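Local coordinates for protein G/U mismatch-specific DNA glycosylase (Deinococcus radiodurans, PDB 2C2Q) that belongs to the uracil-DNA glycosylase superfamily and folds as a single alpha/beta chain built round a largely parallel central sheet, at residues A[13-18]-A[86-91]; A[26-31]-A[117-122]. The protein carries 1 engineered substitution. All coordinates share one frame; numbering follows the deposited sequence.

Contact 2, between 26-31 and 117-122, has its centre about 4 Å from the centre of the chain and joins two neighbouring parallel strands of the central sheet. Contact 1, between 13-18 and 86-91, sits farther out, its centre about 15 Å from that of the chain, where two loops meet: one before strand 28-32, the other after strand 80-84. Their centres are 18 Å apart and their nearest atoms about 7 Å, so they do not touch. Along the chain the four segments alternate. An acetate ion, probably from the crystallisation liquor, lies about 6 Å from the side chain of V18 in contact 1, and an acetate lies about 5 Å from that of T121 in contact 2.

Contact 1: residues A[13-18]-A[86-91]; sequences SGEYLV and AKRHSG
The ring of Y16 has the CB of K87 over one face, 3.8 Å from the ring centroid in a CH-pi contact, and the NH1 of R88 at its edge, in plane. The R88 guanidinium in turn carries CE1 of Y16 over a face and E15 at its rim, the ring and guanidinium planes standing 79° apart. Here NE of R88 gives a hydrogen bond to OE1 of E15 at 2.7 Å, part of a salt bridge that uses the anti lone pair of the carboxylate oxygen. Extended from CG to NE, the arginine is long enough to return to the facing loop although its CB points away from it. A water joins NH2 of R88 to OH of Y16, which also bonds to K109; NH1 pairs with E105.

Between the backbones, the N of L17 bonds to the O of K87 at 3.0 Å and nearly straight. A second water takes the N-H of V18 and donates to that same K87 O. L17 adds an apolar branch, its CD1 lying 3.4 Å from the backbone C of H89.

K87 is bent at both chi2 (-62°) and chi3 (-56°), which folds its chain back past the tyrosine and brings NZ 2.7 Å from the O of V18, above the carbonyl plane. D20 forms a salt bridge with the same ammonium. The flexible lysine thus suits a buried place: its methylenes pack on an aromatic ring, while D20 and the carbonyl oxygen of V18 probably stabilise its charge and fasten two irregular loops together.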
loop_
_atom_site.group_PDB
_atom_site.type_symbol
_atom_site.label_atom_id
_atom_site.label_comp_id
_atom_site.label_asym_id
_atom_site.label_seq_id
_atom_site.Cartn_x
_atom_site.Cartn_y
_atom_site.Cartn_z
ATOM N N SER A 13 -8.176 -16.597 -6.080
ATOM C CA SER A 13 -9.086 -17.718 -6.412
ATOM C C SER A 13 -10.237 -17.736 -5.394
ATOM O O SER A 13 -10.543 -18.786 -4.810
ATOM C CB SER A 13 -8.334 -19.042 -6.382
ATOM O OG SER A 13 -7.206 -18.988 -7.230
ATOM N N GLY A 14 -10.827 -16.554 -5.173
ATOM C CA GLY A 14 -11.804 -16.334 -4.100
ATOM C C GLY A 14 -11.398 -16.443 -2.623
ATOM O O GLY A 14 -12.261 -16.422 -1.735
ATOM N N GLU A 15 -10.134 -16.596 -2.295
ATOM C CA GLU A 15 -9.786 -16.665 -0.888
ATOM C C GLU A 15 -9.584 -15.257 -0.298
ATOM O O GLU A 15 -9.678 -15.073 0.913
ATOM C CB GLU A 15 -8.562 -17.503 -0.669
ATOM C CG GLU A 15 -8.778 -18.945 -1.162
ATOM C CD GLU A 15 -7.623 -19.881 -0.855
ATOM O OE1 GLU A 15 -6.610 -19.488 -0.213
ATOM O OE2 GLU A 15 -7.744 -21.084 -1.248
ATOM N N TYR A 16 -9.262 -14.289 -1.139
ATOM C CA TYR A 16 -8.932 -12.949 -0.569
ATOM C C TYR A 16 -10.223 -12.280 -0.091
ATOM O O TYR A 16 -11.257 -12.360 -0.761
ATOM C CB TYR A 16 -8.284 -12.065 -1.599
ATOM C CG TYR A 16 -6.880 -12.442 -2.019
ATOM C CD1 TYR A 16 -6.134 -13.450 -1.358
ATOM C CD2 TYR A 16 -6.296 -11.793 -3.117
ATOM C CE1 TYR A 16 -4.859 -13.765 -1.797
ATOM C CE2 TYR A 16 -5.050 -12.118 -3.566
ATOM C CZ TYR A 16 -4.330 -13.086 -2.918
ATOM O OH TYR A 16 -3.069 -13.328 -3.419
ATOM N N LEU A 17 -10.153 -11.596 1.048
ATOM C CA LEU A 17 -11.306 -10.928 1.644
ATOM C C LEU A 17 -11.722 -9.743 0.780
ATOM O O LEU A 17 -12.905 -9.473 0.626
ATOM C CB LEU A 17 -11.028 -10.490 3.094
ATOM C CG LEU A 17 -10.519 -11.568 4.090
ATOM C CD1 LEU A 17 -10.379 -10.992 5.435
ATOM C CD2 LEU A 17 -11.474 -12.797 4.088
ATOM N N VAL A 18 -10.734 -9.044 0.171
ATOM C CA VAL A 18 -10.978 -7.930 -0.723
ATOM C C VAL A 18 -9.975 -8.092 -1.913
ATOM O O VAL A 18 -8.863 -8.531 -1.635
ATOM C CB VAL A 18 -10.692 -6.581 -0.055
ATOM C CG1 VAL A 18 -11.192 -5.479 -0.991
ATOM C CG2 VAL A 18 -11.461 -6.516 1.325
ATOM N N ALA A 86 -1.206 -9.259 4.359
ATOM C CA ALA A 86 -2.169 -10.299 4.732
ATOM C C ALA A 86 -3.506 -10.098 3.964
ATOM O O ALA A 86 -4.173 -9.053 4.111
ATOM C CB ALA A 86 -2.400 -10.280 6.203
ATOM N N LYS A 87 -3.891 -11.087 3.156
ATOM C CA LYS A 87 -5.052 -10.932 2.288
ATOM C C LYS A 87 -6.289 -11.782 2.701
ATOM O O LYS A 87 -7.369 -11.567 2.209
ATOM C CB LYS A 87 -4.662 -11.310 0.875
ATOM C CG LYS A 87 -3.775 -10.278 0.179
ATOM C CD LYS A 87 -4.458 -8.874 0.006
ATOM C CE LYS A 87 -5.779 -8.979 -0.739
ATOM N NZ LYS A 87 -6.290 -7.644 -1.252
ATOM N N ARG A 88 -6.042 -12.810 3.516
ATOM C CA ARG A 88 -7.084 -13.772 3.899
ATOM C C ARG A 88 -7.602 -13.597 5.321
ATOM O O ARG A 88 -8.433 -14.421 5.773
ATOM C CB ARG A 88 -6.495 -15.202 3.780
ATOM C CG ARG A 88 -6.058 -15.548 2.325
ATOM C CD ARG A 88 -5.603 -17.022 2.149
ATOM N NE ARG A 88 -5.261 -17.348 0.759
ATOM C CZ ARG A 88 -4.122 -16.963 0.158
ATOM N NH1 ARG A 88 -3.224 -16.217 0.800
ATOM N NH2 ARG A 88 -3.876 -17.337 -1.100
ATOM N N HIS A 89 -7.107 -12.574 6.039
ATOM C CA HIS A 89 -7.516 -12.324 7.404
ATOM C C HIS A 89 -7.686 -10.811 7.559
ATOM O O HIS A 89 -7.051 -10.034 6.856
ATOM C CB HIS A 89 -6.421 -12.777 8.397
ATOM C CG HIS A 89 -6.085 -14.249 8.323
ATOM N ND1 HIS A 89 -5.245 -14.779 7.363
ATOM C CD2 HIS A 89 -6.484 -15.294 9.096
ATOM C CE1 HIS A 89 -5.132 -16.091 7.553
ATOM N NE2 HIS A 89 -5.885 -16.428 8.593
ATOM N N SER A 90 -8.520 -10.420 8.529
ATOM C CA SER A 90 -8.727 -9.022 8.825
ATOM C C SER A 90 -8.521 -8.768 10.297
ATOM O O SER A 90 -8.561 -9.703 11.125
ATOM C CB SER A 90 -10.132 -8.608 8.387
ATOM O OG SER A 90 -11.169 -9.207 9.190
ATOM N N GLY A 91 -8.329 -7.500 10.626
ATOM C CA GLY A 91 -8.253 -7.066 12.016
ATOM C C GLY A 91 -6.969 -6.293 12.212
ATOM O O GLY A 91 -6.272 -5.945 11.222
HETATM O O HOH W 1 -2.609 -15.866 -3.378
HETATM O O HOH W 2 -8.214 -8.875 1.668
#

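Contact 2: residues A[26-31]-A[117-122]; sequences LTLVLV and IVAFTS
T27 opens the pairing with its carbonyl: I117 N reaches T27 O at 2.8 Å, but the bond is weak, bent to 118°, and the regular ladder starts one residue on. The hydroxyl of T27 turns to R184 of helix 171-188. L28 sits beside I117 and sends its CD1 between two neighbours, 3.7 Å from both I117 CG2 and A119 CB. A chi1 of 163° leans the leucine over the adjoining strand, and the small A119 can accept a methyl there; L176 and V180 of helix 171-188 lie on this face.

V29 takes up the ladder, its N bonding to I117 O and its O receiving A119 N at 2.9 Å. V29 thus bonds to the residues on either side of its partner V118, as V31 does round F120, the pattern of parallel strands, here 21° apart. This pair forms the middle of the largely parallel sheet of the alpha/beta fold of the uracil-DNA glycosylase superfamily, with strand 80-84 on the far side of 28-32 and 153-156 beyond 117-120. Beta-branched V29 and V118 suit such extended backbones.

L30 returns to the face of L28, setting CD2 against A119 CB and 3.8 Å from CG2 of T121. V31 lies on the face of V118 and F120. Its CG2 meets V118 CG1 at 3.6 Å, while the V31 and F120 side chains lie side by side, with CG1 3.9 Å from F120 CE1. The V31 carbonyl ends the ladder, taking T121 N at 2.9 Å together with a water that also bonds to OG of S122, the N-cap of helix 123-130.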
loop_
_atom_site.group_PDB
_atom_site.type_symbol
_atom_site.label_atom_id
_atom_site.label_comp_id
_atom_site.label_asym_id
_atom_site.label_seq_id
_atom_site.Cartn_x
_atom_site.Cartn_y
_atom_site.Cartn_z
ATOM N N LEU A 26 1.931 0.176 -13.445
ATOM C CA LEU A 26 1.499 1.115 -12.427
ATOM C C LEU A 26 2.685 1.921 -11.910
ATOM O O LEU A 26 3.766 1.397 -11.836
ATOM C CB LEU A 26 0.842 0.412 -11.225
ATOM C CG LEU A 26 -0.572 -0.197 -11.524
ATOM C CD1 LEU A 26 -0.850 -1.132 -10.309
ATOM C CD2 LEU A 26 -1.620 0.808 -11.629
ATOM N N THR A 27 2.379 3.149 -11.559
ATOM C CA THR A 27 3.379 4.021 -10.903
ATOM C C THR A 27 3.624 3.636 -9.431
ATOM O O THR A 27 4.778 3.656 -8.921
ATOM C CB THR A 27 2.994 5.502 -11.051
ATOM O OG1 THR A 27 2.808 5.833 -12.456
ATOM C CG2 THR A 27 4.198 6.347 -10.621
ATOM N N LEU A 28 2.574 3.270 -8.722
ATOM C CA LEU A 28 2.695 3.151 -7.301
ATOM C C LEU A 28 1.687 2.093 -6.808
ATOM O O LEU A 28 0.504 2.219 -7.100
ATOM C CB LEU A 28 2.333 4.496 -6.647
ATOM C CG LEU A 28 2.008 4.510 -5.107
ATOM C CD1 LEU A 28 3.241 4.031 -4.310
ATOM C CD2 LEU A 28 1.536 5.897 -4.647
ATOM N N VAL A 29 2.183 1.129 -6.055
ATOM C CA VAL A 29 1.269 0.252 -5.315
ATOM C C VAL A 29 1.448 0.495 -3.814
ATOM O O VAL A 29 2.570 0.400 -3.284
ATOM C CB VAL A 29 1.582 -1.209 -5.651
ATOM C CG1 VAL A 29 0.835 -2.206 -4.718
ATOM C CG2 VAL A 29 1.332 -1.509 -7.162
ATOM N N LEU A 30 0.319 0.721 -3.156
ATOM C CA LEU A 30 0.251 1.051 -1.707
ATOM C C LEU A 30 -0.147 -0.233 -0.994
ATOM O O LEU A 30 -1.195 -0.831 -1.314
ATOM C CB LEU A 30 -0.743 2.153 -1.435
ATOM C CG LEU A 30 -0.210 3.506 -1.970
ATOM C CD1 LEU A 30 -1.409 4.330 -2.518
ATOM C CD2 LEU A 30 0.662 4.199 -0.820
ATOM N N VAL A 31 0.713 -0.677 -0.098
ATOM C CA VAL A 31 0.563 -1.990 0.543
ATOM C C VAL A 31 0.303 -1.845 2.065
ATOM O O VAL A 31 1.157 -1.264 2.796
ATOM C CB VAL A 31 1.824 -2.831 0.365
ATOM C CG1 VAL A 31 1.626 -4.222 1.035
ATOM C CG2 VAL A 31 2.223 -2.956 -1.143
ATOM N N ILE A 117 6.835 2.060 -7.946
ATOM C CA ILE A 117 7.034 2.254 -6.503
ATOM C C ILE A 117 6.157 1.267 -5.761
ATOM O O ILE A 117 5.018 1.029 -6.195
ATOM C CB ILE A 117 6.674 3.672 -6.050
ATOM C CG1 ILE A 117 7.506 4.740 -6.839
ATOM C CG2 ILE A 117 6.914 3.764 -4.529
ATOM C CD1 ILE A 117 6.857 6.086 -6.779
ATOM N N VAL A 118 6.725 0.632 -4.727
ATOM C CA VAL A 118 5.890 -0.062 -3.709
ATOM C C VAL A 118 6.022 0.755 -2.420
ATOM O O VAL A 118 7.136 0.928 -1.938
ATOM C CB VAL A 118 6.352 -1.530 -3.514
ATOM C CG1 VAL A 118 5.580 -2.205 -2.286
ATOM C CG2 VAL A 118 6.034 -2.284 -4.778
ATOM N N ALA A 119 4.907 1.265 -1.884
ATOM C CA ALA A 119 4.992 2.097 -0.668
ATOM C C ALA A 119 4.156 1.395 0.414
ATOM O O ALA A 119 2.965 1.174 0.228
ATOM C CB ALA A 119 4.496 3.517 -0.897
ATOM N N PHE A 120 4.831 0.912 1.460
ATOM C CA PHE A 120 4.127 0.349 2.628
ATOM C C PHE A 120 3.449 1.470 3.386
ATOM O O PHE A 120 4.057 2.529 3.646
ATOM C CB PHE A 120 5.083 -0.426 3.549
ATOM C CG PHE A 120 5.643 -1.641 2.872
ATOM C CD1 PHE A 120 4.925 -2.843 2.910
ATOM C CD2 PHE A 120 6.792 -1.555 2.079
ATOM C CE1 PHE A 120 5.366 -3.985 2.257
ATOM C CE2 PHE A 120 7.236 -2.720 1.413
ATOM C CZ PHE A 120 6.531 -3.911 1.516
ATOM N N THR A 121 2.168 1.287 3.680
ATOM C CA THR A 121 1.402 2.350 4.396
ATOM C C THR A 121 1.525 2.257 5.914
ATOM O O THR A 121 0.783 2.903 6.634
ATOM C CB THR A 121 -0.090 2.326 3.981
ATOM O OG1 THR A 121 -0.658 1.040 4.375
ATOM C CG2 THR A 121 -0.190 2.387 2.415
ATOM N N SER A 122 2.411 1.401 6.384
ATOM C CA SER A 122 2.799 1.403 7.805
ATOM C C SER A 122 4.159 0.739 7.966
ATOM O O SER A 122 4.583 -0.085 7.159
ATOM C CB SER A 122 1.757 0.665 8.662
ATOM O OG SER A 122 1.717 -0.706 8.259
HETATM O O HOH W 3 2.291 -1.774 5.270
#